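Local coordinates for cell wall surface anchor family protein (Streptococcus pneumoniae, PDB 4OQ1) that serves as an ancillary pilin of the streptococcal pilus and probably anchors the fibre to the bacterial cell wall, at residues L255-V260 with G312-T317; K56-Y61 with S82-T87; M147-K152 with V241-V246. The protein carries 3 engineered substitutions. All coordinates share one frame; numbering follows the deposited sequence.

Interaction 1 of 3, residues L255-V260 with G312-T317; sequences LPRGNV and GLEYGT
P256 sits over one face of the Y315 ring, its CB above the ring centre: CB stands 3.7 Å from the ring centroid, only 11° off the normal, and CG rests 3.6 Å from Y315 CE2. This CH-pi contact is paired with a main-chain bond of the same two residues, for Y315 N donates to P256 O at 2.8 Å, nearly straight at 169°. G258 N gives a second bond to L313 O at 3.0 Å, and these two bonds flank the bridge of R257 with E314. The segments join the connection between strands 246-254 and 260-266, which links two successive prealbumin-like (CnaB-type) domains, to the turn that leads into strand 316-322. Beyond the backbone pair, the amide of N259 takes over: its OD1 accepts from G312 N at 2.8 Å, in the carbonyl plane. The charged side chains meet less directly. R257 and E314 run side by side in the same direction, and E314 OE2 lies 3.6 Å from R257 CD; R257 NE is 4.3 Å from OE2, beyond a salt bridge, so any attraction is probably modest. With the E314 chain bent at chi2 (69°), its carboxylate turns toward the arginine stem, while L255 CD1 packs 3.7 Å from E314 CB on a chain crossing it at about a right angle.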
loop_
_atom_site.group_PDB
_atom_site.type_symbol
_atom_site.label_atom_id
_atom_site.label_comp_id
_atom_site.label_asym_id
_atom_site.label_seq_id
_atom_site.Cartn_x
_atom_site.Cartn_y
_atom_site.Cartn_z
ATOM N N LEU A 255 21.840 -11.761 0.225
ATOM C CA LEU A 255 23.102 -11.791 0.931
ATOM C C LEU A 255 23.415 -13.182 1.416
ATOM O O LEU A 255 22.543 -13.898 1.917
ATOM C CB LEU A 255 23.106 -10.877 2.163
ATOM C CG LEU A 255 22.929 -9.384 2.031
ATOM C CD1 LEU A 255 22.551 -8.763 3.372
ATOM C CD2 LEU A 255 24.111 -8.658 1.408
ATOM N N PRO A 256 24.635 -13.617 1.161
ATOM C CA PRO A 256 25.055 -14.869 1.759
ATOM C C PRO A 256 25.076 -14.753 3.326
ATOM O O PRO A 256 25.029 -13.598 3.930
ATOM C CB PRO A 256 26.484 -15.042 1.229
ATOM C CG PRO A 256 26.674 -13.992 0.192
ATOM C CD PRO A 256 25.797 -12.856 0.659
ATOM N N ARG A 257 25.213 -15.908 3.978
ATOM C CA ARG A 257 25.292 -15.948 5.459
ATOM C C ARG A 257 26.613 -16.580 5.893
ATOM O O ARG A 257 27.212 -17.386 5.140
ATOM C CB ARG A 257 24.108 -16.735 6.022
ATOM C CG ARG A 257 22.791 -16.015 5.936
ATOM C CD ARG A 257 21.624 -16.959 6.207
ATOM N NE ARG A 257 21.375 -17.768 5.000
ATOM C CZ ARG A 257 21.695 -19.047 4.824
ATOM N NH1 ARG A 257 22.304 -19.752 5.772
ATOM N NH2 ARG A 257 21.393 -19.636 3.683
ATOM N N GLY A 258 27.063 -16.225 7.102
ATOM C CA GLY A 258 28.293 -16.788 7.687
ATOM C C GLY A 258 28.237 -16.868 9.200
ATOM O O GLY A 258 27.199 -16.512 9.820
ATOM N N ASN A 259 29.334 -17.376 9.804
ATOM C CA ASN A 259 29.366 -17.677 11.276
ATOM C C ASN A 259 30.590 -17.070 11.860
ATOM O O ASN A 259 31.599 -16.793 11.164
ATOM C CB ASN A 259 29.349 -19.189 11.566
ATOM C CG ASN A 259 28.358 -19.943 10.696
ATOM O OD1 ASN A 259 27.250 -19.504 10.500
ATOM N ND2 ASN A 259 28.777 -21.083 10.153
ATOM N N VAL A 260 30.551 -16.874 13.173
ATOM C CA VAL A 260 31.744 -16.370 13.852
ATOM C C VAL A 260 31.817 -17.041 15.208
ATOM O O VAL A 260 30.843 -17.141 15.922
ATOM C CB VAL A 260 31.788 -14.846 14.036
ATOM C CG1 VAL A 260 33.127 -14.390 14.633
ATOM C CG2 VAL A 260 31.581 -14.166 12.720
ATOM N N GLY A 312 24.735 -18.296 11.019
ATOM C CA GLY A 312 23.785 -17.866 9.988
ATOM C C GLY A 312 23.968 -16.363 9.920
ATOM O O GLY A 312 25.051 -15.850 10.077
ATOM N N LEU A 313 22.973 -15.580 9.726
ATOM C CA LEU A 313 23.400 -14.168 9.794
ATOM C C LEU A 313 24.150 -13.614 8.526
ATOM O O LEU A 313 25.251 -13.994 8.097
ATOM C CB LEU A 313 24.164 -13.962 11.114
ATOM C CG LEU A 313 24.624 -12.598 11.511
ATOM C CD1 LEU A 313 24.735 -12.475 13.029
ATOM C CD2 LEU A 313 25.941 -12.447 10.836
ATOM N N GLU A 314 23.487 -12.673 7.911
ATOM C CA GLU A 314 23.883 -12.185 6.640
ATOM C C GLU A 314 25.190 -11.473 6.716
ATOM O O GLU A 314 25.532 -10.884 7.743
ATOM C CB GLU A 314 22.776 -11.261 6.149
ATOM C CG GLU A 314 21.588 -12.049 5.572
ATOM C CD GLU A 314 20.711 -12.881 6.538
ATOM O OE1 GLU A 314 20.744 -12.662 7.770
ATOM O OE2 GLU A 314 19.966 -13.791 6.051
ATOM N N TYR A 315 25.950 -11.597 5.664
ATOM C CA TYR A 315 27.071 -10.764 5.447
ATOM C C TYR A 315 26.815 -9.314 5.834
ATOM O O TYR A 315 25.855 -8.695 5.383
ATOM C CB TYR A 315 27.507 -10.804 4.006
ATOM C CG TYR A 315 28.303 -12.103 3.626
ATOM C CD1 TYR A 315 28.376 -13.210 4.465
ATOM C CD2 TYR A 315 28.992 -12.166 2.425
ATOM C CE1 TYR A 315 29.107 -14.353 4.080
ATOM C CE2 TYR A 315 29.706 -13.281 2.045
ATOM C CZ TYR A 315 29.767 -14.363 2.862
ATOM O OH TYR A 315 30.486 -15.448 2.417
ATOM N N GLY A 316 27.779 -8.737 6.541
ATOM C CA GLY A 316 27.661 -7.358 6.997
ATOM C C GLY A 316 28.465 -7.140 8.248
ATOM O O GLY A 316 29.183 -8.033 8.651
ATOM N N THR A 317 28.320 -5.971 8.851
ATOM C CA THR A 317 29.055 -5.573 10.048
ATOM C C THR A 317 28.120 -5.569 11.259
ATOM O O THR A 317 26.960 -5.096 11.163
ATOM C CB THR A 317 29.648 -4.209 9.807
ATOM O OG1 THR A 317 30.636 -4.363 8.789
ATOM C CG2 THR A 317 30.264 -3.606 11.100
#

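Interaction 2 of 3, residues K56-Y61 with S82-T87; sequences KLDDSY and SSFKKT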
loop_
_atom_site.group_PDB
_atom_site.type_symbol
_atom_site.label_atom_id
_atom_site.label_comp_id
_atom_site.label_asym_id
_atom_site.label_seq_id
_atom_site.Cartn_x
_atom_site.Cartn_y
_atom_site.Cartn_z
ATOM N N LYS A 56 -35.185 15.510 -18.745
ATOM C CA LYS A 56 -36.497 14.917 -19.103
ATOM C C LYS A 56 -36.733 15.120 -20.588
ATOM O O LYS A 56 -36.665 16.265 -21.099
ATOM C CB LYS A 56 -37.607 15.604 -18.280
ATOM C CG LYS A 56 -39.041 15.044 -18.522
ATOM C CD LYS A 56 -40.148 15.842 -17.753
ATOM C CE LYS A 56 -41.491 15.134 -17.832
ATOM N NZ LYS A 56 -41.958 14.815 -19.207
ATOM N N LEU A 57 -36.879 14.016 -21.302
ATOM C CA LEU A 57 -36.924 14.043 -22.751
ATOM C C LEU A 57 -38.329 14.436 -23.237
ATOM O O LEU A 57 -39.263 14.167 -22.581
ATOM C CB LEU A 57 -36.494 12.693 -23.394
ATOM C CG LEU A 57 -35.214 11.954 -23.018
ATOM C CD1 LEU A 57 -34.893 10.689 -23.876
ATOM C CD2 LEU A 57 -34.054 12.851 -23.138
ATOM N N ASP A 58 -38.405 15.141 -24.376
ATOM C CA ASP A 58 -39.661 15.507 -25.030
ATOM C C ASP A 58 -40.281 14.316 -25.716
ATOM O O ASP A 58 -39.673 13.303 -25.874
ATOM C CB ASP A 58 -39.425 16.620 -26.051
ATOM C CG ASP A 58 -38.537 16.200 -27.244
ATOM O OD1 ASP A 58 -38.789 15.187 -27.903
ATOM O OD2 ASP A 58 -37.555 16.903 -27.583
ATOM N N ASP A 59 -41.484 14.476 -26.212
ATOM C CA ASP A 59 -42.219 13.369 -26.820
ATOM C C ASP A 59 -41.690 12.829 -28.112
ATOM O O ASP A 59 -42.052 11.758 -28.530
ATOM C CB ASP A 59 -43.640 13.799 -27.035
ATOM C CG ASP A 59 -44.299 14.165 -25.758
ATOM O OD1 ASP A 59 -43.959 13.546 -24.710
ATOM O OD2 ASP A 59 -45.119 15.087 -25.834
ATOM N N SER A 60 -40.817 13.537 -28.781
ATOM C CA SER A 60 -40.173 12.868 -29.928
ATOM C C SER A 60 -39.299 11.647 -29.557
ATOM O O SER A 60 -38.784 10.943 -30.472
ATOM C CB SER A 60 -39.326 13.852 -30.693
ATOM O OG SER A 60 -38.192 14.177 -29.927
ATOM N N TYR A 61 -39.147 11.362 -28.245
ATOM C CA TYR A 61 -38.342 10.207 -27.818
ATOM C C TYR A 61 -39.169 9.114 -27.251
ATOM O O TYR A 61 -40.098 9.336 -26.514
ATOM C CB TYR A 61 -37.280 10.644 -26.813
ATOM C CG TYR A 61 -36.209 11.540 -27.463
ATOM C CD1 TYR A 61 -34.965 11.029 -27.784
ATOM C CD2 TYR A 61 -36.405 12.902 -27.633
ATOM C CE1 TYR A 61 -33.953 11.839 -28.342
ATOM C CE2 TYR A 61 -35.427 13.711 -28.243
ATOM C CZ TYR A 61 -34.206 13.176 -28.579
ATOM O OH TYR A 61 -33.157 13.918 -29.144
ATOM N N SER A 82 -30.461 20.509 -25.611
ATOM C CA SER A 82 -31.013 21.847 -25.384
ATOM C C SER A 82 -32.530 21.835 -25.417
ATOM O O SER A 82 -33.171 22.692 -24.828
ATOM C CB SER A 82 -30.377 22.885 -26.339
ATOM O OG SER A 82 -30.424 22.419 -27.684
ATOM N N SER A 83 -33.120 20.821 -26.030
ATOM C CA SER A 83 -34.554 20.784 -26.004
ATOM C C SER A 83 -35.108 20.168 -24.709
ATOM O O SER A 83 -36.302 20.148 -24.564
ATOM C CB SER A 83 -35.113 20.063 -27.230
ATOM O OG SER A 83 -34.947 18.678 -27.141
ATOM N N PHE A 84 -34.280 19.610 -23.813
ATOM C CA PHE A 84 -34.802 18.780 -22.727
ATOM C C PHE A 84 -34.888 19.671 -21.520
ATOM O O PHE A 84 -34.220 20.675 -21.457
ATOM C CB PHE A 84 -33.883 17.575 -22.396
ATOM C CG PHE A 84 -33.558 16.707 -23.577
ATOM C CD1 PHE A 84 -34.470 16.541 -24.580
ATOM C CD2 PHE A 84 -32.385 16.039 -23.622
ATOM C CE1 PHE A 84 -34.146 15.777 -25.679
ATOM C CE2 PHE A 84 -32.069 15.204 -24.720
ATOM C CZ PHE A 84 -32.938 15.157 -25.754
ATOM N N LYS A 85 -35.708 19.264 -20.563
ATOM C CA LYS A 85 -35.853 19.951 -19.316
ATOM C C LYS A 85 -34.843 19.329 -18.342
ATOM O O LYS A 85 -34.953 18.156 -18.036
ATOM C CB LYS A 85 -37.283 19.792 -18.764
ATOM C CG LYS A 85 -37.520 20.368 -17.367
ATOM C CD LYS A 85 -38.782 19.836 -16.619
ATOM C CE LYS A 85 -39.151 20.776 -15.438
ATOM N NZ LYS A 85 -40.354 20.368 -14.648
ATOM N N LYS A 86 -33.887 20.136 -17.880
ATOM C CA LYS A 86 -32.898 19.700 -16.937
ATOM C C LYS A 86 -33.486 19.782 -15.575
ATOM O O LYS A 86 -33.986 20.844 -15.170
ATOM C CB LYS A 86 -31.672 20.586 -17.002
ATOM C CG LYS A 86 -30.524 20.103 -16.133
ATOM C CD LYS A 86 -29.849 18.831 -16.670
ATOM C CE LYS A 86 -28.910 18.243 -15.613
ATOM N NZ LYS A 86 -27.936 19.271 -15.106
ATOM N N THR A 87 -33.524 18.688 -14.849
ATOM C CA THR A 87 -34.041 18.791 -13.473
ATOM C C THR A 87 -33.216 17.929 -12.516
ATOM O O THR A 87 -32.137 17.435 -12.933
ATOM C CB THR A 87 -35.550 18.551 -13.416
ATOM O OG1 THR A 87 -36.052 18.925 -12.139
ATOM C CG2 THR A 87 -35.945 17.125 -13.727
#
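An aromatic cluster beside an antiparallel strand pair joins the residues 56-61 to 82-87, where strand 50-56 runs out toward helix 66-73 and strand 85-93 begins, in the eight-stranded sheet of the N-terminal part of the chain. K56 and K85 form an antiparallel hydrogen-bonded pair. K56 N reaches K85 O at 2.7 Å and almost straight (174°), whereas the return bond, from K85 N to K56 O, is longer at 3.2 Å. Beyond L57 and F84 the backbones move apart, and the F84 side chain reaches over to the 56-61 segment. L57 CD2 lies over the centre of one face of its ring, 3.5 Å from the centroid, in a CH-pi contact. With chi1 of F84 at -54°, CG lies anti to the carbonyl carbon, and the ring extends along L57 in the same direction. Y61 receives the edge of F84 on its face in an offset edge-to-face pair, planes at 84° and centroids 5.2 Å apart. L57 and Y61 also touch I69 of helix 66-73, so the cluster packs that helix against the ends of two inner strands. A type I turn from D58 to Y61, closed by the bond from Y61 N to D58 O, brings the tyrosine back to the phenylalanine. S83 OG lies 3.2 Å from D58 OD2.

Interaction 3 of 3, residues M147-K152 with V241-V246; sequences MTTKVK and VDHQLV
K150 turns its CG anti to the carbonyl carbon (chi1 -36°), stays extended through the middle of the chain and bends at chi4 (47°), a course that folds its ammonium back onto two carbonyls. NZ bonds to H243 O, modelled short at 2.5 Å, and to T148 O of its own segment at 2.7 Å, each nearly along the C=O axis. The H243 ring, swung beside its own backbone N by chi1 of -69°, lies against the 147-149 backbone, with M147 O and T148 N over one face and M147 CB 3.6 Å from ND1. Further along, the strands pair in parallel at V151 and V246: V246 N donates to K150 O at 3.1 Å, and K152 N to V246 O at 2.9 Å. L245 CD1 reaches across to K150 CB and K152 CB, both at 4.0 Å. This bridge belongs to the parallel pairing of strands 150-157 and 246-254 in the prealbumin-like domain. A water also links the segments, accepting from K150 N and lying within bonding distance of D242 O and Q244 O. Two carbonyl oxygens bind the K150 ammonium and would probably stabilise its positive charge; the bond to H243 O also fastens the 241-246 loop to the 147-152 segment.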
loop_
_atom_site.group_PDB
_atom_site.type_symbol
_atom_site.label_atom_id
_atom_site.label_comp_id
_atom_site.label_asym_id
_atom_site.label_seq_id
_atom_site.Cartn_x
_atom_site.Cartn_y
_atom_site.Cartn_z
ATOM N N MET A 147 -11.585 3.743 -17.697
ATOM C CA MET A 147 -10.135 3.720 -17.903
ATOM C C MET A 147 -9.442 4.351 -16.700
ATOM O O MET A 147 -9.940 5.335 -16.152
ATOM C CB MET A 147 -9.759 4.466 -19.183
ATOM C CG MET A 147 -9.911 3.641 -20.450
ATOM S SD MET A 147 -9.041 2.064 -20.362
ATOM C CE MET A 147 -7.359 2.586 -20.682
ATOM N N THR A 148 -8.309 3.797 -16.267
ATOM C CA THR A 148 -7.724 4.293 -15.073
ATOM C C THR A 148 -6.228 4.241 -15.330
ATOM O O THR A 148 -5.794 3.480 -16.231
ATOM C CB THR A 148 -8.167 3.355 -13.953
ATOM O OG1 THR A 148 -8.068 4.042 -12.722
ATOM C CG2 THR A 148 -7.346 2.009 -13.941
ATOM N N THR A 149 -5.477 4.986 -14.556
ATOM C CA THR A 149 -4.006 4.771 -14.479
ATOM C C THR A 149 -3.694 3.449 -13.852
ATOM O O THR A 149 -4.517 2.904 -13.128
ATOM C CB THR A 149 -3.301 5.845 -13.665
ATOM O OG1 THR A 149 -3.910 5.946 -12.384
ATOM C CG2 THR A 149 -3.367 7.123 -14.361
ATOM N N LYS A 150 -2.530 2.876 -14.192
ATOM C CA LYS A 150 -2.153 1.544 -13.726
ATOM C C LYS A 150 -0.647 1.522 -13.604
ATOM O O LYS A 150 0.094 1.911 -14.554
ATOM C CB LYS A 150 -2.540 0.417 -14.707
ATOM C CG LYS A 150 -3.832 0.636 -15.440
ATOM C CD LYS A 150 -3.966 -0.345 -16.588
ATOM C CE LYS A 150 -5.079 0.059 -17.535
ATOM N NZ LYS A 150 -5.148 1.464 -17.978
ATOM N N VAL A 151 -0.192 1.016 -12.467
ATOM C CA VAL A 151 1.275 0.825 -12.235
ATOM C C VAL A 151 1.531 -0.462 -11.532
ATOM O O VAL A 151 0.762 -0.880 -10.663
ATOM C CB VAL A 151 1.960 2.048 -11.587
ATOM C CG1 VAL A 151 1.223 2.504 -10.408
ATOM C CG2 VAL A 151 3.425 1.704 -11.238
ATOM N N LYS A 152 2.586 -1.156 -12.006
ATOM C CA LYS A 152 2.944 -2.451 -11.558
ATOM C C LYS A 152 4.395 -2.396 -11.107
ATOM O O LYS A 152 5.306 -1.965 -11.851
ATOM C CB LYS A 152 2.699 -3.553 -12.629
ATOM C CG LYS A 152 3.034 -4.908 -12.112
ATOM C CD LYS A 152 3.043 -6.036 -13.123
ATOM C CE LYS A 152 1.757 -6.110 -13.939
ATOM N NZ LYS A 152 1.801 -7.165 -14.998
ATOM N N VAL A 241 1.751 9.554 -16.911
ATOM C CA VAL A 241 1.392 10.701 -17.788
ATOM C C VAL A 241 0.085 10.397 -18.536
ATOM O O VAL A 241 -0.427 11.268 -19.216
ATOM C CB VAL A 241 2.471 11.076 -18.810
ATOM C CG1 VAL A 241 3.815 11.355 -18.142
ATOM C CG2 VAL A 241 2.620 9.977 -19.843
ATOM N N ASP A 242 -0.476 9.202 -18.397
ATOM C CA ASP A 242 -1.683 8.786 -19.144
ATOM C C ASP A 242 -2.123 7.468 -18.599
ATOM O O ASP A 242 -1.690 7.121 -17.522
ATOM C CB ASP A 242 -1.469 8.707 -20.665
ATOM C CG ASP A 242 -0.360 7.795 -21.065
ATOM O OD1 ASP A 242 -0.185 6.769 -20.421
ATOM O OD2 ASP A 242 0.359 8.129 -22.047
ATOM N N HIS A 243 -2.946 6.727 -19.311
ATOM C CA HIS A 243 -3.576 5.549 -18.731
ATOM C C HIS A 243 -2.918 4.208 -19.062
ATOM O O HIS A 243 -3.423 3.146 -18.659
ATOM C CB HIS A 243 -5.017 5.471 -19.182
ATOM C CG HIS A 243 -5.892 6.537 -18.619
ATOM N ND1 HIS A 243 -7.110 6.872 -19.182
ATOM C CD2 HIS A 243 -5.757 7.318 -17.526
ATOM C CE1 HIS A 243 -7.683 7.817 -18.459
ATOM N NE2 HIS A 243 -6.880 8.105 -17.452
ATOM N N GLN A 244 -1.819 4.262 -19.782
ATOM C CA GLN A 244 -1.086 3.069 -20.230
ATOM C C GLN A 244 -0.343 2.442 -18.989
ATOM O O GLN A 244 0.150 3.178 -18.196
ATOM C CB GLN A 244 -0.031 3.525 -21.257
ATOM C CG GLN A 244 0.578 2.409 -22.110
ATOM C CD GLN A 244 1.871 2.860 -22.820
ATOM O OE1 GLN A 244 2.065 4.053 -23.087
ATOM N NE2 GLN A 244 2.769 1.910 -23.099
ATOM N N LEU A 245 -0.337 1.128 -18.855
ATOM C CA LEU A 245 0.474 0.440 -17.793
ATOM C C LEU A 245 1.906 0.896 -17.802
ATOM O O LEU A 245 2.577 0.907 -18.849
ATOM C CB LEU A 245 0.394 -1.034 -17.955
ATOM C CG LEU A 245 1.251 -1.882 -16.992
ATOM C CD1 LEU A 245 0.716 -1.804 -15.571
ATOM C CD2 LEU A 245 1.315 -3.310 -17.478
ATOM N N VAL A 246 2.387 1.338 -16.623
ATOM C CA VAL A 246 3.812 1.542 -16.328
ATOM C C VAL A 246 4.311 0.433 -15.358
ATOM O O VAL A 246 3.684 0.166 -14.355
ATOM C CB VAL A 246 4.012 2.898 -15.719
ATOM C CG1 VAL A 246 5.485 3.093 -15.502
ATOM C CG2 VAL A 246 3.489 3.976 -16.642
HETATM O O HOH W 1 -1.104 4.576 -16.145
#

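How the interactions relate
The three contacts are strung along an elongated, multidomain chain in the order interaction 2, interaction 3, interaction 1, each closing before the next opens. Neighbours in this order lie about 38 Å (interactions 2 and 3) and about 41 Å (interactions 3 and 1) apart between centres, with nearest atoms about 23 Å apart in both cases. Interactions 1 and 2 stand on opposite sides of the chain's centre, with centres about 76 Å and nearest atoms about 61 Å apart; no pair of contacts touches. Interactions 1 and 3 belong to successive prealbumin-like domains: strand 246-254 begins in interaction 3 and runs out just before L255 in interaction 1, so a single strand runs from one contact to the other.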